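Local atomic coordinates of intracellular protease/amidase (Salmonella enterica subsp. enterica serovar Typhimurium, PDB entry 4K2H), a protein that binds zinc and, as a DJ-1/PfpI family member, may have peptidase activity, although its actual cellular role is not established. Residues S60-Q64 with A65-A69; I89-V92 with A93-D96; R178-A181 with E182-Y185. The protein carries 1 engineered substitution. All coordinates share one frame; numbering follows the deposited sequence.

Contact 1 (S60-Q64 with A65-A69)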
# COMPACT_ATOMS: atom_id res chain seq x y z
N SER A 60 -6.86 -10.11 -21.22
CA SER A 60 -7.32 -11.02 -22.28
C SER A 60 -8.65 -11.70 -21.97
O SER A 60 -9.37 -12.04 -22.89
CB SER A 60 -6.26 -12.07 -22.58
OG SER A 60 -6.04 -12.89 -21.43
N GLU A 61 -9.00 -11.86 -20.70
CA GLU A 61 -10.31 -12.39 -20.28
C GLU A 61 -11.39 -11.33 -20.08
O GLU A 61 -12.49 -11.64 -19.65
CB GLU A 61 -10.15 -13.16 -18.96
CG GLU A 61 -9.29 -14.40 -19.07
CD GLU A 61 -9.82 -15.33 -20.15
OE1 GLU A 61 -11.02 -15.70 -20.07
OE2 GLU A 61 -9.07 -15.67 -21.09
N ARG A 62 -11.09 -10.07 -20.36
CA ARG A 62 -12.03 -9.00 -20.04
C ARG A 62 -12.27 -8.06 -21.19
O ARG A 62 -12.58 -6.88 -20.98
CB ARG A 62 -11.51 -8.23 -18.83
CG ARG A 62 -11.47 -9.07 -17.56
CD ARG A 62 -12.88 -9.30 -17.05
NE ARG A 62 -12.91 -10.04 -15.79
CZ ARG A 62 -12.87 -11.36 -15.70
NH1 ARG A 62 -12.91 -11.95 -14.52
NH2 ARG A 62 -12.78 -12.11 -16.78
N GLN A 63 -12.15 -8.56 -22.41
CA GLN A 63 -12.16 -7.64 -23.54
C GLN A 63 -13.51 -6.98 -23.81
O GLN A 63 -13.55 -5.87 -24.35
CB GLN A 63 -11.63 -8.28 -24.82
CG GLN A 63 -11.09 -7.23 -25.78
CD GLN A 63 -11.02 -7.71 -27.21
OE1 GLN A 63 -12.06 -7.99 -27.85
NE2 GLN A 63 -9.82 -7.79 -27.74
N GLN A 64 -14.60 -7.66 -23.45
CA GLN A 64 -15.96 -7.06 -23.57
C GLN A 64 -16.53 -6.61 -22.23
O GLN A 64 -17.69 -6.16 -22.17
CB GLN A 64 -16.97 -8.03 -24.22
CG GLN A 64 -16.93 -8.03 -25.74
CD GLN A 64 -15.66 -8.65 -26.27
OE1 GLN A 64 -15.32 -9.78 -25.92
NE2 GLN A 64 -14.93 -7.91 -27.11
N ALA A 65 -15.75 -6.75 -21.16
CA ALA A 65 -16.19 -6.33 -19.83
C ALA A 65 -16.05 -4.83 -19.75
O ALA A 65 -15.12 -4.25 -20.29
CB ALA A 65 -15.36 -6.97 -18.74
N LEU A 66 -16.99 -4.22 -19.05
CA LEU A 66 -17.04 -2.79 -18.96
C LEU A 66 -17.14 -2.41 -17.50
O LEU A 66 -18.18 -2.54 -16.87
CB LEU A 66 -18.24 -2.30 -19.75
CG LEU A 66 -18.23 -0.82 -20.12
CD1 LEU A 66 -16.99 -0.46 -20.93
CD2 LEU A 66 -19.50 -0.48 -20.91
N PHE A 67 -16.01 -1.99 -16.96
CA PHE A 67 -15.87 -1.58 -15.58
C PHE A 67 -16.33 -0.13 -15.44
O PHE A 67 -16.31 0.63 -16.41
CB PHE A 67 -14.38 -1.73 -15.13
CG PHE A 67 -13.93 -3.15 -15.06
CD1 PHE A 67 -14.02 -3.86 -13.87
CD2 PHE A 67 -13.48 -3.81 -16.18
CE1 PHE A 67 -13.67 -5.21 -13.81
CE2 PHE A 67 -13.08 -5.14 -16.12
CZ PHE A 67 -13.19 -5.84 -14.93
N ASP A 68 -16.69 0.25 -14.22
CA ASP A 68 -17.09 1.62 -13.93
C ASP A 68 -15.88 2.51 -13.77
O ASP A 68 -15.97 3.74 -13.97
CB ASP A 68 -17.94 1.67 -12.67
CG ASP A 68 -19.23 0.87 -12.82
OD1 ASP A 68 -20.11 1.27 -13.62
OD2 ASP A 68 -19.36 -0.17 -12.16
N ALA A 69 -14.75 1.90 -13.39
CA ALA A 69 -13.49 2.63 -13.33
C ALA A 69 -12.32 1.76 -13.68
O ALA A 69 -12.33 0.55 -13.42
CB ALA A 69 -13.27 3.23 -11.96

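Contact 2 (I89-V92 with A93-D96)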
# COMPACT_ATOMS: atom_id res chain seq x y z
N ILE A 89 -4.08 -0.13 -24.37
CA ILE A 89 -4.57 1.05 -25.07
C ILE A 89 -6.03 0.80 -25.49
O ILE A 89 -6.88 1.66 -25.25
CB ILE A 89 -3.70 1.39 -26.29
CG1 ILE A 89 -2.21 1.58 -25.91
CG2 ILE A 89 -4.27 2.58 -27.03
CD1 ILE A 89 -1.89 2.24 -24.58
N ALA A 90 -6.33 -0.37 -26.05
CA ALA A 90 -7.73 -0.67 -26.44
C ALA A 90 -8.70 -0.69 -25.28
O ALA A 90 -9.85 -0.26 -25.43
CB ALA A 90 -7.83 -2.00 -27.19
N PHE A 91 -8.26 -1.25 -24.15
CA PHE A 91 -9.11 -1.36 -22.96
C PHE A 91 -9.43 0.02 -22.40
O PHE A 91 -10.58 0.33 -22.09
CB PHE A 91 -8.37 -2.17 -21.91
CG PHE A 91 -9.18 -2.53 -20.69
CD1 PHE A 91 -9.98 -3.67 -20.69
CD2 PHE A 91 -9.07 -1.80 -19.53
CE1 PHE A 91 -10.67 -4.07 -19.54
CE2 PHE A 91 -9.78 -2.17 -18.39
CZ PHE A 91 -10.56 -3.33 -18.39
N VAL A 92 -8.40 0.84 -22.27
CA VAL A 92 -8.59 2.21 -21.82
C VAL A 92 -9.42 3.04 -22.82
O VAL A 92 -10.25 3.86 -22.41
CB VAL A 92 -7.23 2.88 -21.60
CG1 VAL A 92 -7.36 4.37 -21.39
CG2 VAL A 92 -6.53 2.22 -20.41
N ALA A 93 -9.20 2.85 -24.12
CA ALA A 93 -9.86 3.73 -25.08
C ALA A 93 -11.36 3.46 -25.06
O ALA A 93 -12.17 4.39 -25.03
CB ALA A 93 -9.29 3.56 -26.48
N ARG A 94 -11.70 2.18 -25.00
CA ARG A 94 -13.07 1.75 -24.99
C ARG A 94 -13.82 2.28 -23.76
O ARG A 94 -14.94 2.78 -23.87
CB ARG A 94 -13.11 0.22 -25.04
CG ARG A 94 -14.50 -0.39 -24.99
CD ARG A 94 -14.44 -1.88 -25.31
NE ARG A 94 -13.55 -2.63 -24.42
CZ ARG A 94 -13.87 -3.10 -23.22
NH1 ARG A 94 -12.97 -3.79 -22.51
NH2 ARG A 94 -15.08 -2.90 -22.71
N HIS A 95 -13.21 2.13 -22.59
CA HIS A 95 -13.80 2.63 -21.36
C HIS A 95 -13.94 4.14 -21.41
O HIS A 95 -14.93 4.70 -20.96
CB HIS A 95 -12.99 2.21 -20.12
CG HIS A 95 -13.20 0.79 -19.71
ND1 HIS A 95 -12.63 -0.26 -20.39
CD2 HIS A 95 -13.95 0.23 -18.74
CE1 HIS A 95 -13.00 -1.40 -19.84
NE2 HIS A 95 -13.80 -1.13 -18.84
N ASP A 96 -12.94 4.81 -21.96
CA ASP A 96 -12.97 6.24 -22.03
C ASP A 96 -14.16 6.67 -22.89
O ASP A 96 -14.93 7.55 -22.48
CB ASP A 96 -11.66 6.80 -22.58
CG ASP A 96 -11.43 8.24 -22.18
OD1 ASP A 96 -12.31 8.89 -21.55
OD2 ASP A 96 -10.33 8.72 -22.49

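Contact 3 (R178-A181 with E182-Y185)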
# COMPACT_ATOMS: atom_id res chain seq x y z
N ARG A 178 -16.09 9.29 3.81
CA ARG A 178 -15.62 10.00 5.00
C ARG A 178 -15.64 9.11 6.24
O ARG A 178 -14.76 9.20 7.08
CB ARG A 178 -16.48 11.23 5.25
CG ARG A 178 -16.09 11.98 6.51
CD ARG A 178 -16.43 13.46 6.43
NE ARG A 178 -15.60 14.14 5.42
CZ ARG A 178 -16.05 14.64 4.26
NH1 ARG A 178 -15.19 15.23 3.44
NH2 ARG A 178 -17.33 14.55 3.92
N GLU A 179 -16.63 8.24 6.34
CA GLU A 179 -16.73 7.33 7.46
C GLU A 179 -15.60 6.30 7.46
O GLU A 179 -15.09 5.96 8.52
CB GLU A 179 -18.09 6.64 7.44
CG GLU A 179 -18.31 5.69 8.60
CD GLU A 179 -19.78 5.56 9.01
OE1 GLU A 179 -20.66 6.28 8.47
OE2 GLU A 179 -20.04 4.72 9.90
N GLN A 180 -15.20 5.81 6.28
CA GLN A 180 -14.06 4.89 6.18
C GLN A 180 -12.75 5.61 6.47
O GLN A 180 -11.91 5.09 7.17
CB GLN A 180 -13.97 4.22 4.81
CG GLN A 180 -14.64 2.87 4.72
CD GLN A 180 -14.10 1.87 5.73
OE1 GLN A 180 -12.88 1.75 5.95
NE2 GLN A 180 -15.00 1.14 6.35
N ALA A 181 -12.58 6.78 5.88
CA ALA A 181 -11.44 7.64 6.19
C ALA A 181 -11.33 7.91 7.71
O ALA A 181 -10.25 7.87 8.29
CB ALA A 181 -11.58 8.96 5.44
N GLU A 182 -12.46 8.16 8.36
CA GLU A 182 -12.43 8.29 9.81
C GLU A 182 -11.97 6.97 10.47
O GLU A 182 -11.13 7.00 11.34
CB GLU A 182 -13.80 8.75 10.35
CG GLU A 182 -14.10 10.22 10.01
CD GLU A 182 -15.52 10.68 10.37
OE1 GLU A 182 -16.27 9.92 11.03
OE2 GLU A 182 -15.88 11.82 10.00
N HIS A 183 -12.51 5.84 10.03
CA HIS A 183 -12.19 4.53 10.61
C HIS A 183 -10.67 4.17 10.53
O HIS A 183 -10.14 3.51 11.43
CB HIS A 183 -13.04 3.46 9.92
CG HIS A 183 -12.89 2.08 10.49
ND1 HIS A 183 -13.60 1.66 11.60
CD2 HIS A 183 -12.15 1.02 10.08
CE1 HIS A 183 -13.28 0.40 11.86
NE2 HIS A 183 -12.41 -0.01 10.96
N ILE A 184 -9.98 4.64 9.49
CA ILE A 184 -8.54 4.39 9.33
C ILE A 184 -7.70 5.61 9.73
O ILE A 184 -6.47 5.59 9.58
CB ILE A 184 -8.17 3.91 7.90
CG1 ILE A 184 -8.58 4.92 6.83
CG2 ILE A 184 -8.83 2.56 7.62
CD1 ILE A 184 -7.79 4.84 5.55
N TYR A 185 -8.36 6.67 10.22
CA TYR A 185 -7.68 7.81 10.80
C TYR A 185 -7.00 8.66 9.74
O TYR A 185 -5.94 9.21 9.97
CB TYR A 185 -6.68 7.35 11.89
CG TYR A 185 -7.28 6.34 12.86
CD1 TYR A 185 -8.29 6.71 13.75
CD2 TYR A 185 -6.84 5.02 12.88
CE1 TYR A 185 -8.84 5.80 14.63
CE2 TYR A 185 -7.39 4.09 13.76
CZ TYR A 185 -8.39 4.49 14.63
OH TYR A 185 -8.93 3.59 15.52

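Contact 1 (S60-Q64 with A65-A69)
A type I beta turn from Arg62 to Ala65 reverses the chain in the connection that leads from strand 57-58 to strand 69-72. It is closed by the backbone bond from Ala65 N to Arg62 O, 3.2 Å long with an N-H...O angle of 146°. The side chain of Arg62 passes over Ala65 and crosses that of Phe67. Its CD lies 3.8 Å from the methyl CB of Ala65, a residue small enough to let the aliphatic chain lie close to the backbone. The same CD reaches the edge of the Phe67 ring, 4.1 Å from CZ. The guanidinium and ring planes are only 17° apart, but the arginine meets the ring at its rim, so this is no stack. A bend at chi2 (-72°), after CG has been set beside the backbone N, carries the cation back to its own chain: Arg62 NH2 donates to Glu61 O over 2.9 Å, with the oxygen almost in the guanidinium plane. A salt bridge from NH1 to Glu35, on strand 33-38, gives the charge a second anchor. Arginine suits this place because a long apolar stem can pack while its head binds several acceptors. On the exposed outer side of the turn, Gln64 NE2 donates to Gln63 OE1 at 3.0 Å, in the carbonyl plane and on a lone pair. Phe67 is buried against strands 6-11 and 33-38 and meets Lys6 in a cation-pi contact. The turn lies in the loop leading into strand 69-72 of the parallel sheet of the DJ-1/PfpI alpha/beta fold.

Contact 2 (I89-V92 with A93-D96)
Phe91 and His95, one helical turn apart in helix 86-97, meet both through backbone hydrogen bonding and through their rings. Of the hydrogen bonds, the regular i to i+4 set is represented by Ala93 N to Ile89 O, 2.8 Å, and Asp96 N to Val92 O, 2.9 Å. Phe91 O is gripped twice: His95 N donates to it at 3.2 Å, and the imidazole ND1 of the same residue at 2.7 Å, the two donors coming from opposite faces of the carbonyl plane. The oxygen sits at the edge of the imidazole, near its plane, so the bond holds the ring's rotation. With CG beside the backbone N (chi1 -77°), ND1 is swung back to the preceding turn.

The ring contact is oblique, the planes turned 39° apart. His95 CE1 lies 3.4 Å above the Phe91 plane, over its centre, and the centroids are 4.3 Å apart. Arg94 approaches the same ring obliquely: its NH1 is 3.5 Å from Phe91 CD1, with the guanidinium nearly perpendicular to the phenyl ring, while NH2 bonds Ala65 O. Phenylalanine suits the inner face of the helix, where it packs on Phe67, Val70 and Leu10.

Among the charges, Asp96 turns to other elements, making salt bridges to Lys120 and Arg122 and a hydrogen bond to Asn149. His95 NE2 pairs with Phe67 N. Because ND1 donates to one backbone oxygen and NE2 faces a backbone N-H, the imidazole is probably neutral, with its proton on ND1, and serves as a buried bridge from helix to loop.

Contact 3 (R178-A181 with E182-Y185)
The carboxylate of Glu182 meets Arg178 through OE2, which rests 3.5 Å from the aliphatic CG of the arginine, and its plane is turned 49° from the guanidinium. The charges themselves do not touch: Arg178 NE is 5.1 Å from OE2, and the guanidinium instead makes a salt bridge through NH1 with the terminal carboxylate of Trp188. The His183 ring has Gln180 OE1 obliquely beside it, 4.3 Å from CD2. On the Tyr185 ring, His183 O lies over one face, 3.6 Å above the plane and toward the rim.

Backbone bonds carry the helix to its end. Glu182 N donates to Arg178 O at 2.8 Å, and Ile184 N to Gln180 O at 3.1 Å, the latter nearly along the carbonyl axis. Tyr185 then takes a positive phi (72°) and closes a Schellman motif, with its N bonded to Glu182 O. Ile184 packs its CG1 at 3.4 Å from Gln180 O; its branched side chain suits the buried side, against Ile26 and Phe160 of its own chain and Leu156 of the second subunit. Tyr185 reaches that subunit too, bonding Gly128 through OH and meeting Lys154 in a cation-pi contact.

Gln180 OE1 is buried here without a polar partner, a probable energetic cost. The contact is thus secured by backbone bonds and apolar packing, while the charge of Arg178 serves the chain terminus and the tyrosine serves the dimer.

Contacts 1 and 2 are neighbours, their centres about 9 Å apart, and together they join the 60-69 loop to helix 86-97: the Arg94 and His95 side chains hold backbone groups of that loop. Contact 1 is mainly a surface turn with one buried ring, whereas contact 2 sends its aromatic residues inward against the parallel sheet, while its charged residues bind neighbouring loops. Contact 3 lies about 32 Å from contact 2, centre to centre, on the opposite side of the chain's centre. It closes a helix near the C-terminus and, alone of the three, touches the second subunit. Accordingly, side-chain polar bonds tie loop to helix in the first pair, while backbone capping and subunit packing dominate the third.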